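Local coordinates for PRESAN domain-containing protein (Plasmodium falciparum, PDB 7D2W) that is of unknown function but belongs to the PRESAN (PHIST) family of malaria-parasite proteins, folds as a helical bundle and probably acts by binding other proteins, at residues Ser129-Glu132 with Thr133-Asn137; Asn137-Tyr140 with Asn141-Lys145. One frame throughout, in Å; residues are numbered along the deposited sequence.

Contact 1. Residues Ser129-Glu132 with Thr133-Asn137; sequences STLE and TEQTN
One face of the Q135 amide lies against L131, whose CG and methyls sit beneath the plane of the group: CD1 is 3.6 Å from Q135 NE2 and CG 3.9 Å from Q135 CD. With its CG beside the backbone N (chi1 -71°) and its chain extended beyond, Q135 reaches back along the helix over the leucine. The amide's polar atoms look to other helices: OE1 accepts from K75 NZ, while NE2 gives hydrogen bonds to E162 OE1 and C159 O. Glutamine suits this buried place, since it packs flat on an apolar neighbour and yet serves three polar partners. L131, for its part, also packs on F163 and L166. These residues face inward from helix 117-144, one member of the four-helix bundle, and its i to i+4 ladder joins the two turns. Q135 N donates to L131 O at 2.9 Å, with an N-H...O angle of 168°, and T136 N bonds to E132 O, also at 2.9 Å. The hydroxyl of T136 is engaged by W72 NE1, and the extended E132 carries OE2 to a salt bridge with R80. Toward solvent, S129 O receives T133 N at 3.2 Å; one water bridges the two residues, giving a hydrogen bond to S129 O at 2.8 Å and meeting T133 OG1 at 3.1 Å, a place where a short side chain with a hydroxyl on its first branch fits.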
ATOM      1  N   SER A 129       8.354 -11.430   9.058  1.00 29.97           N
ATOM      2  CA  SER A 129       9.590 -11.670   9.793  1.00 33.83           C
ATOM      3  C   SER A 129      10.782 -11.718   8.841  1.00 33.72           C
ATOM      4  O   SER A 129      11.860 -11.203   9.168  1.00 33.95           O
ATOM      5  CB  SER A 129       9.482 -12.946  10.631  1.00 33.42           C
ATOM      6  OG  SER A 129       9.538 -14.074   9.781  1.00 33.24           O
ATOM      7  N   THR A 130      10.607 -12.282   7.642  1.00 34.69           N
ATOM      8  CA  THR A 130      11.700 -12.299   6.675  0.58 29.50           C
ATOM      9  C   THR A 130      12.011 -10.893   6.174  1.00 31.32           C
ATOM     10  O   THR A 130      13.179 -10.542   5.961  1.00 29.74           O
ATOM     11  CB  THR A 130      11.364 -13.217   5.500  0.58 29.56           C
ATOM     12  OG1 THR A 130      11.101 -14.539   5.984  0.58 30.39           O
ATOM     13  CG2 THR A 130      12.524 -13.260   4.530  0.58 29.24           C
ATOM     14  N   LEU A 131      10.976 -10.064   5.983  1.00 25.32           N
ATOM     15  CA  LEU A 131      11.243  -8.694   5.547  1.00 29.81           C
ATOM     16  C   LEU A 131      11.999  -7.923   6.619  1.00 28.98           C
ATOM     17  O   LEU A 131      12.924  -7.165   6.311  1.00 27.48           O
ATOM     18  CB  LEU A 131       9.947  -7.962   5.174  1.00 27.95           C
ATOM     19  CG  LEU A 131      10.116  -6.517   4.669  1.00 25.69           C
ATOM     20  CD1 LEU A 131      11.061  -6.406   3.460  1.00 27.24           C
ATOM     21  CD2 LEU A 131       8.762  -5.894   4.318  1.00 22.80           C
ATOM     22  N   GLU A 132      11.628  -8.114   7.891  1.00 29.39           N
ATOM     23  CA  GLU A 132      12.313  -7.408   8.970  1.00 29.92           C
ATOM     24  C   GLU A 132      13.802  -7.752   8.992  1.00 30.76           C
ATOM     25  O   GLU A 132      14.657  -6.865   9.091  1.00 32.27           O
ATOM     26  CB  GLU A 132      11.631  -7.735  10.306  1.00 32.01           C
ATOM     27  CG  GLU A 132      12.190  -7.005  11.508  1.00 34.03           C
ATOM     28  CD  GLU A 132      11.410  -7.316  12.778  1.00 39.27           C
ATOM     29  OE1 GLU A 132      10.194  -6.998  12.836  1.00 40.96           O
ATOM     30  OE2 GLU A 132      12.018  -7.877  13.712  1.00 50.76           O
ATOM     31  N   THR A 133      14.133  -9.040   8.862  1.00 30.84           N
ATOM     32  CA  THR A 133      15.531  -9.457   8.844  1.00 32.76           C
ATOM     33  C   THR A 133      16.276  -8.842   7.665  1.00 34.45           C
ATOM     34  O   THR A 133      17.395  -8.340   7.816  1.00 34.51           O
ATOM     35  CB  THR A 133      15.626 -10.986   8.787  1.00 32.51           C
ATOM     36  OG1 THR A 133      15.036 -11.546   9.961  1.00 38.25           O
ATOM     37  CG2 THR A 133      17.077 -11.429   8.688  1.00 39.52           C
ATOM     38  N   GLU A 134      15.673  -8.893   6.474  1.00 30.57           N
ATOM     39  CA  GLU A 134      16.318  -8.348   5.283  1.00 33.24           C
ATOM     40  C   GLU A 134      16.548  -6.844   5.414  1.00 35.69           C
ATOM     41  O   GLU A 134      17.626  -6.343   5.078  1.00 30.14           O
ATOM     42  CB  GLU A 134      15.470  -8.656   4.050  1.00 33.18           C
ATOM     43  CG  GLU A 134      15.942  -7.952   2.784  1.00 50.10           C
ATOM     44  CD  GLU A 134      14.795  -7.582   1.857  1.00 70.85           C
ATOM     45  OE1 GLU A 134      14.091  -8.500   1.379  1.00 75.44           O
ATOM     46  OE2 GLU A 134      14.590  -6.370   1.617  1.00 76.22           O
ATOM     47  N   GLN A 135      15.548  -6.107   5.913  1.00 27.80           N
ATOM     48  CA  GLN A 135      15.718  -4.669   6.094  1.00 22.69           C
ATOM     49  C   GLN A 135      16.790  -4.349   7.130  1.00 25.50           C
ATOM     50  O   GLN A 135      17.610  -3.449   6.925  1.00 30.71           O
ATOM     51  CB  GLN A 135      14.381  -4.030   6.486  1.00 21.70           C
ATOM     52  CG  GLN A 135      13.407  -4.014   5.311  1.00 27.81           C
ATOM     53  CD  GLN A 135      12.135  -3.261   5.624  1.00 31.20           C
ATOM     54  OE1 GLN A 135      11.860  -2.926   6.779  1.00 27.83           O
ATOM     55  NE2 GLN A 135      11.352  -2.978   4.593  1.00 26.94           N
ATOM     56  N   THR A 136      16.785  -5.051   8.265  1.00 28.94           N
ATOM     57  CA  THR A 136      17.789  -4.793   9.292  1.00 27.77           C
ATOM     58  C   THR A 136      19.199  -5.014   8.752  1.00 34.51           C
ATOM     59  O   THR A 136      20.114  -4.230   9.043  1.00 28.79           O
ATOM     60  CB  THR A 136      17.528  -5.681  10.508  1.00 28.74           C
ATOM     61  OG1 THR A 136      16.316  -5.253  11.138  1.00 33.56           O
ATOM     62  CG2 THR A 136      18.687  -5.591  11.524  1.00 34.45           C
ATOM     63  N   ASN A 137      19.391  -6.066   7.951  1.00 30.41           N
ATOM     64  CA  ASN A 137      20.707  -6.309   7.363  1.00 37.35           C
ATOM     65  C   ASN A 137      21.107  -5.178   6.429  1.00 37.67           C
ATOM     66  O   ASN A 137      22.258  -4.725   6.452  1.00 40.61           O
ATOM     67  CB  ASN A 137      20.719  -7.640   6.608  1.00 42.35           C
ATOM     68  CG  ASN A 137      20.646  -8.827   7.533  1.00 55.74           C
ATOM     69  OD1 ASN A 137      20.938  -8.711   8.724  1.00 59.32           O
ATOM     70  ND2 ASN A 137      20.249  -9.979   6.997  1.00 63.43           N
TER
HETATM   71  O   HOH W   1      12.645 -11.331  11.900  1.00 45.60           O

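Contact 2. Residues Asn137-Tyr140 with Asn141-Lys145; sequences NRFY and NLLNK
The side chain of L143 lies over one face of the F139 ring, with its branch point above the ring and offset toward the rim. L143 CG sits 4.2 Å from the centroid of the F139 ring, only 14° off its normal, which makes a CH-pi contact. The two methyls hang above the outer rim, at the CE2 and CE1 sides of CZ: L143 CD1 is 3.8 Å from F139 CE2, and L143 CD2 is 4.0 Å from F139 CZ. The torsions bring them together, for F139 holds its CG anti to the backbone N (chi1 180°), while L143 turns its CG beside its own N (chi1 -66°), back toward the preceding turn. A branched leucine thus fits a flat aromatic ring. Beneath them L143 N donates to F139 O at 3.0 Å. On the exposed flank, N144 N bonds to Y140 O at 2.9 Å, while N144 OD1 takes a weak hydrogen bond from R65 NH2. Asparagines suit this solvent-facing side, close to where the helix ends before K145. Inward, the F139 ring stacks with W72 and touches F155, while L143 meets L68: a buried aromatic-aliphatic pair at i and i+4, as in the core of a four-helix bundle.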
ATOM      1  N   ASN A 137      19.391  -6.066   7.951  1.00 30.41           N
ATOM      2  CA  ASN A 137      20.707  -6.309   7.363  1.00 37.35           C
ATOM      3  C   ASN A 137      21.107  -5.178   6.429  1.00 37.67           C
ATOM      4  O   ASN A 137      22.258  -4.725   6.452  1.00 40.61           O
ATOM      5  CB  ASN A 137      20.719  -7.640   6.608  1.00 42.35           C
ATOM      6  CG  ASN A 137      20.646  -8.827   7.533  1.00 55.74           C
ATOM      7  OD1 ASN A 137      20.938  -8.711   8.724  1.00 59.32           O
ATOM      8  ND2 ASN A 137      20.249  -9.979   6.997  1.00 63.43           N
ATOM      9  N   ARG A 138      20.175  -4.725   5.580  1.00 35.37           N
ATOM     10  CA  ARG A 138      20.455  -3.578   4.725  1.00 29.81           C
ATOM     11  C   ARG A 138      20.754  -2.332   5.555  1.00 34.71           C
ATOM     12  O   ARG A 138      21.580  -1.504   5.158  1.00 29.66           O
ATOM     13  CB  ARG A 138      19.281  -3.332   3.770  1.00 32.12           C
ATOM     14  CG  ARG A 138      19.182  -4.374   2.629  1.00 33.67           C
ATOM     15  CD  ARG A 138      17.803  -4.398   1.956  1.00 44.11           C
ATOM     16  NE  ARG A 138      17.363  -3.074   1.520  1.00 52.49           N
ATOM     17  CZ  ARG A 138      16.089  -2.674   1.481  1.00 51.30           C
ATOM     18  NH1 ARG A 138      15.096  -3.497   1.834  1.00 50.01           N
ATOM     19  NH2 ARG A 138      15.806  -1.443   1.080  1.00 42.51           N
ATOM     20  N   PHE A 139      20.117  -2.197   6.722  1.00 29.95           N
ATOM     21  CA  PHE A 139      20.371  -1.043   7.579  1.00 29.67           C
ATOM     22  C   PHE A 139      21.796  -1.061   8.130  1.00 31.92           C
ATOM     23  O   PHE A 139      22.501  -0.045   8.088  1.00 33.72           O
ATOM     24  CB  PHE A 139      19.347  -1.019   8.720  1.00 28.86           C
ATOM     25  CG  PHE A 139      19.513   0.128   9.669  1.00 29.30           C
ATOM     26  CD1 PHE A 139      19.358   1.435   9.235  1.00 35.96           C
ATOM     27  CD2 PHE A 139      19.793  -0.103  11.004  1.00 33.63           C
ATOM     28  CE1 PHE A 139      19.496   2.492  10.110  1.00 33.73           C
ATOM     29  CE2 PHE A 139      19.926   0.955  11.892  1.00 38.86           C
ATOM     30  CZ  PHE A 139      19.775   2.254  11.437  1.00 33.03           C
ATOM     31  N   TYR A 140      22.238  -2.206   8.652  1.00 32.83           N
ATOM     32  CA  TYR A 140      23.587  -2.280   9.204  1.00 34.67           C
ATOM     33  C   TYR A 140      24.645  -2.064   8.128  1.00 40.17           C
ATOM     34  O   TYR A 140      25.687  -1.449   8.385  1.00 38.26           O
ATOM     35  CB  TYR A 140      23.782  -3.616   9.919  1.00 33.87           C
ATOM     36  CG  TYR A 140      23.330  -3.571  11.355  1.00 39.23           C
ATOM     37  CD1 TYR A 140      24.181  -3.116  12.357  1.00 50.06           C
ATOM     38  CD2 TYR A 140      22.055  -3.976  11.712  1.00 40.33           C
ATOM     39  CE1 TYR A 140      23.766  -3.071  13.680  1.00 57.52           C
ATOM     40  CE2 TYR A 140      21.629  -3.932  13.027  1.00 43.08           C
ATOM     41  CZ  TYR A 140      22.484  -3.482  14.004  1.00 58.24           C
ATOM     42  OH  TYR A 140      22.058  -3.445  15.311  1.00 58.48           O
ATOM     43  N   ASN A 141      24.394  -2.547   6.911  1.00 37.41           N
ATOM     44  CA  ASN A 141      25.346  -2.307   5.832  1.00 39.15           C
ATOM     45  C   ASN A 141      25.442  -0.822   5.501  1.00 37.61           C
ATOM     46  O   ASN A 141      26.538  -0.300   5.276  1.00 35.78           O
ATOM     47  CB  ASN A 141      24.963  -3.136   4.606  1.00 49.65           C
ATOM     48  CG  ASN A 141      25.152  -4.631   4.837  1.00 65.50           C
ATOM     49  OD1 ASN A 141      25.488  -5.059   5.942  1.00 72.08           O
ATOM     50  ND2 ASN A 141      24.935  -5.429   3.796  1.00 68.90           N
ATOM     51  N   LEU A 142      24.308  -0.122   5.484  1.00 33.49           N
ATOM     52  CA  LEU A 142      24.324   1.324   5.290  1.00 37.05           C
ATOM     53  C   LEU A 142      25.136   2.015   6.372  1.00 42.60           C
ATOM     54  O   LEU A 142      25.952   2.895   6.086  1.00 49.21           O
ATOM     55  CB  LEU A 142      22.897   1.855   5.292  1.00 40.31           C
ATOM     56  CG  LEU A 142      22.550   2.961   4.310  1.00 47.61           C
ATOM     57  CD1 LEU A 142      23.018   2.598   2.917  1.00 40.00           C
ATOM     58  CD2 LEU A 142      21.055   3.133   4.326  1.00 44.54           C
ATOM     59  N   LEU A 143      24.907   1.637   7.628  1.00 36.99           N
ATOM     60  CA  LEU A 143      25.662   2.231   8.726  1.00 41.88           C
ATOM     61  C   LEU A 143      27.157   2.001   8.547  1.00 50.95           C
ATOM     62  O   LEU A 143      27.963   2.933   8.657  1.00 50.43           O
ATOM     63  CB  LEU A 143      25.196   1.649  10.062  1.00 41.64           C
ATOM     64  CG  LEU A 143      23.769   1.962  10.522  1.00 47.24           C
ATOM     65  CD1 LEU A 143      23.627   1.677  12.001  1.00 45.57           C
ATOM     66  CD2 LEU A 143      23.370   3.396  10.197  1.00 54.23           C
ATOM     67  N   ASN A 144      27.543   0.758   8.264  1.00 46.82           N
ATOM     68  CA  ASN A 144      28.959   0.418   8.251  1.00 48.82           C
ATOM     69  C   ASN A 144      29.695   1.108   7.111  1.00 57.37           C
ATOM     70  O   ASN A 144      30.885   1.406   7.240  1.00 72.95           O
ATOM     71  CB  ASN A 144      29.126  -1.104   8.188  1.00 48.83           C
ATOM     72  CG  ASN A 144      28.627  -1.798   9.454  1.00 56.49           C
ATOM     73  OD1 ASN A 144      28.534  -1.180  10.514  1.00 59.39           O
ATOM     74  ND2 ASN A 144      28.302  -3.084   9.343  1.00 53.99           N
ATOM     75  N   LYS A 145      29.009   1.404   6.008  1.00 52.08           N
ATOM     76  CA  LYS A 145      29.645   2.107   4.900  1.00 57.28           C
ATOM     77  C   LYS A 145      29.576   3.621   5.053  1.00 58.05           C
ATOM     78  O   LYS A 145      29.911   4.337   4.098  1.00 60.21           O
ATOM     79  CB  LYS A 145      29.025   1.705   3.564  1.00 61.88           C
ATOM     80  CG  LYS A 145      27.685   2.390   3.230  1.00 66.89           C
ATOM     81  CD  LYS A 145      27.342   2.234   1.746  1.00 70.82           C
ATOM     82  CE  LYS A 145      26.193   3.153   1.339  1.00 74.49           C
ATOM     83  NZ  LYS A 145      25.431   2.623   0.171  1.00 72.74           N
TER

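In the fold
Contacts 1 and 2 are successive lengths of helix 117-144, sharing N137, with centres about 12 Å apart. Contact 1 is the more central, its centre about 9 Å from that of the chain; contact 2, at about 18 Å, lies toward the helix's C-terminal end. A salt bridge from E134 OE2 of contact 1 to R138 NH1 of contact 2 ties the two together along the helix. They also share partners across the bundle: W72 of helix 65-93 meets T136 of contact 1 through a hydrogen bond and F139 of contact 2 by ring stacking. On helix 149-181, E162 binds Q135 and forms a weak, long ion pair with R138, while F155 packs against contact 2.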